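Side-chain contacts in gluconate kinase (Lactobacillus acidophilus, PDB 3LL3), which probably transfers the terminal phosphate of ATP to gluconate or a related substrate, and binds ATP and D-xylulose: residues K218-Y221 with V222-G226; G358-R361 with M362-K365; V409-L412 with C413-F417. All coordinates share one frame; numbering follows the deposited sequence.

Contact 1. Residues K218-Y221 with V222-G226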
loop_
_atom_site.group_PDB
_atom_site.type_symbol
_atom_site.label_atom_id
_atom_site.label_comp_id
_atom_site.label_asym_id
_atom_site.label_seq_id
_atom_site.Cartn_x
_atom_site.Cartn_y
_atom_site.Cartn_z
ATOM N N LYS A 218 -49.336 18.640 -21.776
ATOM C CA LYS A 218 -50.014 18.469 -23.061
ATOM C C LYS A 218 -51.029 17.323 -22.996
ATOM O O LYS A 218 -50.730 16.266 -22.432
ATOM C CB LYS A 218 -48.992 18.244 -24.177
ATOM C CG LYS A 218 -48.050 19.428 -24.391
ATOM C CD LYS A 218 -47.344 19.370 -25.751
ATOM C CE LYS A 218 -46.257 18.293 -25.796
ATOM N NZ LYS A 218 -45.660 18.140 -27.166
ATOM N N THR A 219 -52.220 17.532 -23.574
ATOM C CA THR A 219 -53.312 16.557 -23.471
ATOM C C THR A 219 -52.851 15.167 -23.834
ATOM O O THR A 219 -53.257 14.192 -23.223
ATOM C CB THR A 219 -54.515 16.844 -24.410
ATOM O OG1 THR A 219 -54.593 18.237 -24.732
ATOM C CG2 THR A 219 -55.801 16.389 -23.749
ATOM N N GLU A 220 -52.029 15.084 -24.867
ATOM C CA GLU A 220 -51.466 13.810 -25.286
ATOM C C GLU A 220 -50.943 13.025 -24.093
ATOM O O GLU A 220 -51.306 11.866 -23.888
ATOM C CB GLU A 220 -50.326 14.046 -26.266
ATOM C CG GLU A 220 -49.508 12.816 -26.587
ATOM C CD GLU A 220 -48.416 13.131 -27.584
ATOM O OE1 GLU A 220 -48.340 14.304 -28.007
ATOM O OE2 GLU A 220 -47.640 12.217 -27.946
ATOM N N TYR A 221 -50.079 13.661 -23.311
ATOM C CA TYR A 221 -49.427 12.970 -22.207
ATOM C C TYR A 221 -50.315 12.862 -20.978
ATOM O O TYR A 221 -50.020 12.086 -20.077
ATOM C CB TYR A 221 -48.079 13.618 -21.879
ATOM C CG TYR A 221 -47.104 13.464 -23.005
ATOM C CD1 TYR A 221 -46.587 12.219 -23.326
ATOM C CD2 TYR A 221 -46.729 14.551 -23.777
ATOM C CE1 TYR A 221 -45.710 12.063 -24.378
ATOM C CE2 TYR A 221 -45.850 14.407 -24.827
ATOM C CZ TYR A 221 -45.343 13.162 -25.126
ATOM O OH TYR A 221 -44.469 13.012 -26.181
ATOM N N VAL A 222 -51.412 13.616 -20.945
ATOM C CA VAL A 222 -52.374 13.474 -19.854
ATOM C C VAL A 222 -53.019 12.105 -19.936
ATOM O O VAL A 222 -53.250 11.432 -18.920
ATOM C CB VAL A 222 -53.483 14.534 -19.917
ATOM C CG1 VAL A 222 -54.651 14.128 -19.029
ATOM C CG2 VAL A 222 -52.933 15.892 -19.505
ATOM N N LYS A 223 -53.307 11.701 -21.167
ATOM C CA LYS A 223 -53.870 10.389 -21.429
ATOM C C LYS A 223 -52.817 9.314 -21.181
ATOM O O LYS A 223 -53.054 8.368 -20.435
ATOM C CB LYS A 223 -54.357 10.315 -22.880
ATOM C CG LYS A 223 -55.095 11.569 -23.338
ATOM C CD LYS A 223 -55.348 11.576 -24.852
ATOM C CE LYS A 223 -56.186 12.794 -25.266
ATOM N NZ LYS A 223 -57.512 12.856 -24.558
ATOM N N LYS A 224 -51.653 9.466 -21.807
ATOM C CA LYS A 224 -50.628 8.431 -21.774
ATOM C C LYS A 224 -50.146 8.140 -20.357
ATOM O O LYS A 224 -49.786 7.008 -20.048
ATOM C CB LYS A 224 -49.425 8.809 -22.647
ATOM C CG LYS A 224 -49.703 8.832 -24.147
ATOM C CD LYS A 224 -48.413 8.903 -24.948
ATOM C CE LYS A 224 -48.682 9.252 -26.414
ATOM N NZ LYS A 224 -47.479 9.054 -27.279
ATOM N N LEU A 225 -50.126 9.165 -19.508
ATOM C CA LEU A 225 -49.597 9.019 -18.158
ATOM C C LEU A 225 -50.676 8.588 -17.157
ATOM O O LEU A 225 -50.373 8.137 -16.053
ATOM C CB LEU A 225 -48.934 10.319 -17.702
ATOM C CG LEU A 225 -47.788 10.873 -18.546
ATOM C CD1 LEU A 225 -47.001 11.871 -17.724
ATOM C CD2 LEU A 225 -46.867 9.769 -19.062
ATOM N N GLY A 226 -51.937 8.731 -17.539
ATOM C CA GLY A 226 -53.017 8.271 -16.694
ATOM C C GLY A 226 -53.386 9.301 -15.653
ATOM O O GLY A 226 -53.862 8.957 -14.568
#

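Contact 2. Residues G358-R361 with M362-K365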
loop_
_atom_site.group_PDB
_atom_site.type_symbol
_atom_site.label_atom_id
_atom_site.label_comp_id
_atom_site.label_asym_id
_atom_site.label_seq_id
_atom_site.Cartn_x
_atom_site.Cartn_y
_atom_site.Cartn_z
ATOM N N GLY A 358 2.159 0.789 5.538
ATOM C CA GLY A 358 2.442 0.545 6.943
ATOM C C GLY A 358 2.398 -0.915 7.363
ATOM O O GLY A 358 2.176 -1.222 8.521
ATOM N N LEU A 359 2.597 -1.822 6.417
ATOM C CA LEU A 359 2.474 -3.246 6.695
ATOM C C LEU A 359 3.676 -3.812 7.474
ATOM O O LEU A 359 4.817 -3.361 7.333
ATOM C CB LEU A 359 2.289 -4.047 5.407
ATOM C CG LEU A 359 1.007 -3.928 4.583
ATOM C CD1 LEU A 359 1.262 -4.443 3.174
ATOM C CD2 LEU A 359 -0.139 -4.703 5.243
ATOM N N THR A 360 3.378 -4.813 8.291
ATOM C CA THR A 360 4.342 -5.494 9.122
ATOM C C THR A 360 3.752 -6.881 9.268
ATOM O O THR A 360 2.605 -7.095 8.899
ATOM C CB THR A 360 4.406 -4.789 10.478
ATOM O OG1 THR A 360 5.753 -4.726 10.934
ATOM C CG2 THR A 360 3.555 -5.498 11.493
ATOM N N ARG A 361 4.502 -7.833 9.807
ATOM C CA ARG A 361 3.983 -9.187 9.940
ATOM C C ARG A 361 2.858 -9.266 10.992
ATOM O O ARG A 361 2.157 -10.259 11.083
ATOM C CB ARG A 361 5.137 -10.183 10.214
ATOM C CG ARG A 361 6.114 -10.318 9.006
ATOM C CD ARG A 361 7.511 -10.877 9.370
ATOM N NE ARG A 361 7.446 -12.055 10.228
ATOM C CZ ARG A 361 8.058 -12.163 11.401
ATOM N NH1 ARG A 361 8.812 -11.165 11.855
ATOM N NH2 ARG A 361 7.933 -13.281 12.115
HETATM N N MSE A 362 2.683 -8.202 11.772
HETATM C CA MSE A 362 1.532 -8.087 12.685
HETATM C C MSE A 362 0.209 -7.859 11.941
HETATM O O MSE A 362 -0.863 -8.102 12.488
HETATM C CB MSE A 362 1.719 -6.929 13.675
HETATM C CG MSE A 362 2.883 -7.095 14.623
HETATM SE SE MSE A 362 2.611 -8.657 15.756
HETATM C CE MSE A 362 1.111 -7.985 16.833
ATOM N N HIS A 363 0.281 -7.369 10.709
ATOM C CA HIS A 363 -0.933 -7.112 9.935
ATOM C C HIS A 363 -1.397 -8.336 9.176
ATOM O O HIS A 363 -0.836 -8.683 8.133
ATOM C CB HIS A 363 -0.737 -5.939 8.985
ATOM C CG HIS A 363 -0.404 -4.664 9.686
ATOM N ND1 HIS A 363 0.889 -4.208 9.818
ATOM C CD2 HIS A 363 -1.192 -3.763 10.322
ATOM C CE1 HIS A 363 0.885 -3.076 10.499
ATOM N NE2 HIS A 363 -0.366 -2.782 10.817
ATOM N N GLN A 364 -2.439 -8.977 9.697
ATOM C CA GLN A 364 -3.014 -10.152 9.065
ATOM C C GLN A 364 -4.295 -9.750 8.334
ATOM O O GLN A 364 -4.561 -8.564 8.194
ATOM C CB GLN A 364 -3.258 -11.235 10.116
ATOM C CG GLN A 364 -1.962 -11.716 10.768
ATOM C CD GLN A 364 -2.211 -12.556 12.004
ATOM O OE1 GLN A 364 -2.858 -13.598 11.938
ATOM N NE2 GLN A 364 -1.696 -12.101 13.144
ATOM N N LYS A 365 -5.086 -10.714 7.873
ATOM C CA LYS A 365 -6.293 -10.372 7.118
ATOM C C LYS A 365 -7.216 -9.373 7.835
ATOM O O LYS A 365 -7.718 -8.443 7.213
ATOM C CB LYS A 365 -7.079 -11.617 6.707
ATOM C CG LYS A 365 -8.213 -11.326 5.700
ATOM C CD LYS A 365 -7.735 -11.513 4.268
ATOM C CE LYS A 365 -7.559 -13.011 3.995
ATOM N NZ LYS A 365 -7.184 -13.304 2.590
#

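Contact 3. Residues V409-L412 with C413-F417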
loop_
_atom_site.group_PDB
_atom_site.type_symbol
_atom_site.label_atom_id
_atom_site.label_comp_id
_atom_site.label_asym_id
_atom_site.label_seq_id
_atom_site.Cartn_x
_atom_site.Cartn_y
_atom_site.Cartn_z
ATOM N N VAL A 409 -20.171 0.011 10.932
ATOM C CA VAL A 409 -19.763 1.148 10.095
ATOM C C VAL A 409 -20.378 2.457 10.595
ATOM O O VAL A 409 -19.728 3.488 10.608
ATOM C CB VAL A 409 -20.075 0.904 8.613
ATOM C CG1 VAL A 409 -19.805 2.173 7.749
ATOM C CG2 VAL A 409 -19.237 -0.270 8.109
ATOM N N ARG A 410 -21.626 2.409 11.039
ATOM C CA ARG A 410 -22.254 3.605 11.584
ATOM C C ARG A 410 -21.449 4.139 12.752
ATOM O O ARG A 410 -21.163 5.334 12.827
ATOM C CB ARG A 410 -23.698 3.311 11.994
ATOM C CG ARG A 410 -24.609 3.101 10.801
ATOM C CD ARG A 410 -25.920 2.458 11.189
ATOM N NE ARG A 410 -26.810 2.350 10.037
ATOM C CZ ARG A 410 -28.078 1.960 10.113
ATOM N NH1 ARG A 410 -28.596 1.624 11.295
ATOM N NH2 ARG A 410 -28.830 1.903 9.020
ATOM N N GLN A 411 -21.063 3.242 13.657
ATOM C CA GLN A 411 -20.326 3.648 14.844
ATOM C C GLN A 411 -18.929 4.123 14.503
ATOM O O GLN A 411 -18.394 5.068 15.109
ATOM C CB GLN A 411 -20.252 2.488 15.860
ATOM C CG GLN A 411 -19.617 2.901 17.173
ATOM C CD GLN A 411 -20.449 3.951 17.899
ATOM O OE1 GLN A 411 -19.937 4.991 18.320
ATOM N NE2 GLN A 411 -21.740 3.690 18.025
ATOM N N LEU A 412 -18.321 3.446 13.536
ATOM C CA LEU A 412 -16.993 3.835 13.079
ATOM C C LEU A 412 -17.019 5.265 12.522
ATOM O O LEU A 412 -16.111 6.068 12.769
ATOM C CB LEU A 412 -16.522 2.856 12.004
ATOM C CG LEU A 412 -15.107 2.357 12.196
ATOM C CD1 LEU A 412 -14.810 1.202 11.271
ATOM C CD2 LEU A 412 -14.183 3.503 11.919
ATOM N N CYS A 413 -18.067 5.588 11.773
ATOM C CA CYS A 413 -18.214 6.956 11.244
ATOM C C CYS A 413 -18.309 7.943 12.387
ATOM O O CYS A 413 -17.658 8.983 12.381
ATOM C CB CYS A 413 -19.473 7.081 10.380
ATOM S SG CYS A 413 -19.321 6.329 8.737
ATOM N N ALA A 414 -19.146 7.616 13.364
ATOM C CA ALA A 414 -19.291 8.447 14.558
ATOM C C ALA A 414 -17.935 8.671 15.232
ATOM O O ALA A 414 -17.602 9.792 15.619
ATOM C CB ALA A 414 -20.255 7.785 15.539
ATOM N N ASN A 415 -17.176 7.588 15.396
ATOM C CA ASN A 415 -15.869 7.656 16.039
ATOM C C ASN A 415 -14.806 8.464 15.266
ATOM O O ASN A 415 -13.996 9.167 15.876
ATOM C CB ASN A 415 -15.364 6.243 16.326
ATOM C CG ASN A 415 -16.231 5.512 17.343
ATOM O OD1 ASN A 415 -17.076 6.122 17.995
ATOM N ND2 ASN A 415 -16.027 4.208 17.476
ATOM N N ILE A 416 -14.814 8.345 13.935
ATOM C CA ILE A 416 -13.892 9.092 13.077
ATOM C C ILE A 416 -14.301 10.556 12.906
ATOM O O ILE A 416 -13.469 11.452 13.068
ATOM C CB ILE A 416 -13.730 8.410 11.707
ATOM C CG1 ILE A 416 -12.890 7.136 11.868
ATOM C CG2 ILE A 416 -13.104 9.361 10.691
ATOM C CD1 ILE A 416 -12.861 6.268 10.629
ATOM N N PHE A 417 -15.566 10.803 12.584
ATOM C CA PHE A 417 -16.075 12.174 12.483
ATOM C C PHE A 417 -16.153 12.864 13.854
ATOM O O PHE A 417 -16.081 14.087 13.944
ATOM C CB PHE A 417 -17.455 12.211 11.798
ATOM C CG PHE A 417 -17.411 12.059 10.286
ATOM C CD1 PHE A 417 -17.803 13.101 9.461
ATOM C CD2 PHE A 417 -16.999 10.868 9.700
ATOM C CE1 PHE A 417 -17.776 12.966 8.058
ATOM C CE2 PHE A 417 -16.971 10.716 8.318
ATOM C CZ PHE A 417 -17.350 11.775 7.487
#

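Contact 1. Residues K218-Y221 with V222-G226
Val-222, Lys-223, Lys-224 and Leu-225 each give their backbone N-H to the carbonyl four residues back, on Lys-218, Thr-219, Glu-220 and Tyr-221 in turn, and the four bonds define one short alpha helix. Among the side chains, Lys-224 does most of the reaching. With its CG beside the backbone N (chi1 -68°) and the rest of the chain extended, it runs back along the helix surface; CD passes Tyr-221 CD1 at 4.1 Å, at a slant to the ring, and CE lies 3.7 Å from Glu-220 CG. At the end, Lys-224 NZ meets Glu-220 OE2 at 3.2 Å in a salt bridge whose hydrogen bond is weak. The Glu-220 carboxylate carbon sits over one face of the Tyr-221 ring, displaced toward the rim. Next to this pair, Lys-223 CG rests 3.2 Å from Thr-219 O, and its CE comes within 3.9 Å of the methyl Thr-219 CG2.

Lys-218 sits at the N-cap position, and at the other end Gly-226, with positive phi, makes two weak bonds from its N back to Val-222 O and Lys-223 O in a Schellman motif. The helix packs in the N-terminal FGGY domain against helices 49-65 and 157-166. Tyr-221 ties it to the second by a hydrogen bond between Tyr-221 OH and Arg-164 NH2, while its ring meets Phe-53 edge-to-face.

Leu-225 packs on Gln-57 and Ile-60 of helix 49-65 and on Leu-165 of helix 157-166. Its CG stands 3.0 Å from Tyr-221 O, the carbonyl that also accepts Leu-225 N, and 4.3 Å from Tyr-221 CB. Replacing this leucine by an alanine would probably open a gap against Ile-60 and Leu-165 and lose the CG contact with the Tyr-221 carbonyl.

Contact 2. Residues G358-R361 with M362-K365
Gly-358 sets its carbonyl O 3.0 Å from His-363 CE1, approaching the imidazole at a slant. At its backbone angles a side chain would jam against the preceding carbonyl oxygen. Leu-359 comes next, and its CD2 touches His-363 CB at 4.0 Å while the residue pairs with an antiparallel strand of the second subunit, so the sheet runs on across the interface.

Thr-360 opens a type I beta turn that ends at His-363 and takes the chain from strand 354-359 toward helix 365-388. The turn is closed by His-363 N bonding to Thr-360 O at 3.0 Å, with an N-H...O angle of 158°. The imidazole, swung away from its own carbonyl carbon (chi1 -60°), reaches back toward the end of the strand, which puts Thr-360 N at the ring edge, 3.0 Å from His-363 ND1 in a weak bond. The other ring nitrogen, NE2, bonds to the carbonyl of Arg-332, which would fit ND1 as acceptor. The hydroxyl Thr-360 OG1 looks elsewhere, to Leu-340 O of the second subunit. Arg-361 takes the first corner (i+1) of the turn, and its side chain packs on Ile-301 of that same subunit.

Contact 3. Residues V409-L412 with C413-F417
Asn-415 N bonds to Gln-411 O at 2.8 Å with an N-H...O angle of 158°, and Cys-413, Ala-414 and Ile-416 repeat the bond to Val-409, Arg-410 and Leu-412; Ile-416 N to Leu-412 O measures 2.9 Å. Around this regular helix, Asn-415 and Arg-410 find polar partners in other parts of the fold. The Asn-415 side chain crosses that of Gln-411 at a slant, and its amide is held at both atoms, ND2 by the Glu-467 carboxylate and OD1 by Asn-464 N. Arg-410 NE goes to the carbonyl of Leu-404, and NH1 to Tyr-461 OH.

Apolar packing completes the contact. Leu-412 CD2 presses against Ile-416 CD1 at 3.3 Å, tighter than ordinary carbon contact, with the Leu-412 chi1 of -133° away from a staggered value; Ile-377 of helix 365-388 and Tyr-471 of helix 465-485 hem both residues in. Elsewhere on the helix Cys-413 SG touches Val-409 CG1 at 4.3 Å, and Cys-413 and Ala-414 lie on Ile-421.

Helix 407-417 is the crossover of the beta-alpha-beta unit between parallel strands 396-400 and 421-424. With bonds at both OD1 and ND2, the Asn-415 amide is probably held against turning about its last torsion, while Leu-412 and Ile-416 pack the helix against its two helical neighbours.

The three sites lie in series along the chain and do not touch. Contact 1 belongs to the N-terminal domain, contacts 2 and 3 to the C-terminal one; centre to centre, contact 1 is about 63 Å from contact 2 and about 48 Å from contact 3. Contacts 2 and 3 have centres about 23 Å apart; helix 365-388, which starts at the last residue of contact 2, packs on contact 3 through Ile-377 and Tyr-381. Contact 3 is near its own chain's nucleotide, the Val-409 side chain lying about 5 Å from the bound ATP. Arg-361 of contact 2 packs on Ile-301 of the second subunit's ATP pocket. Contact 1 is remote from the ligand pockets.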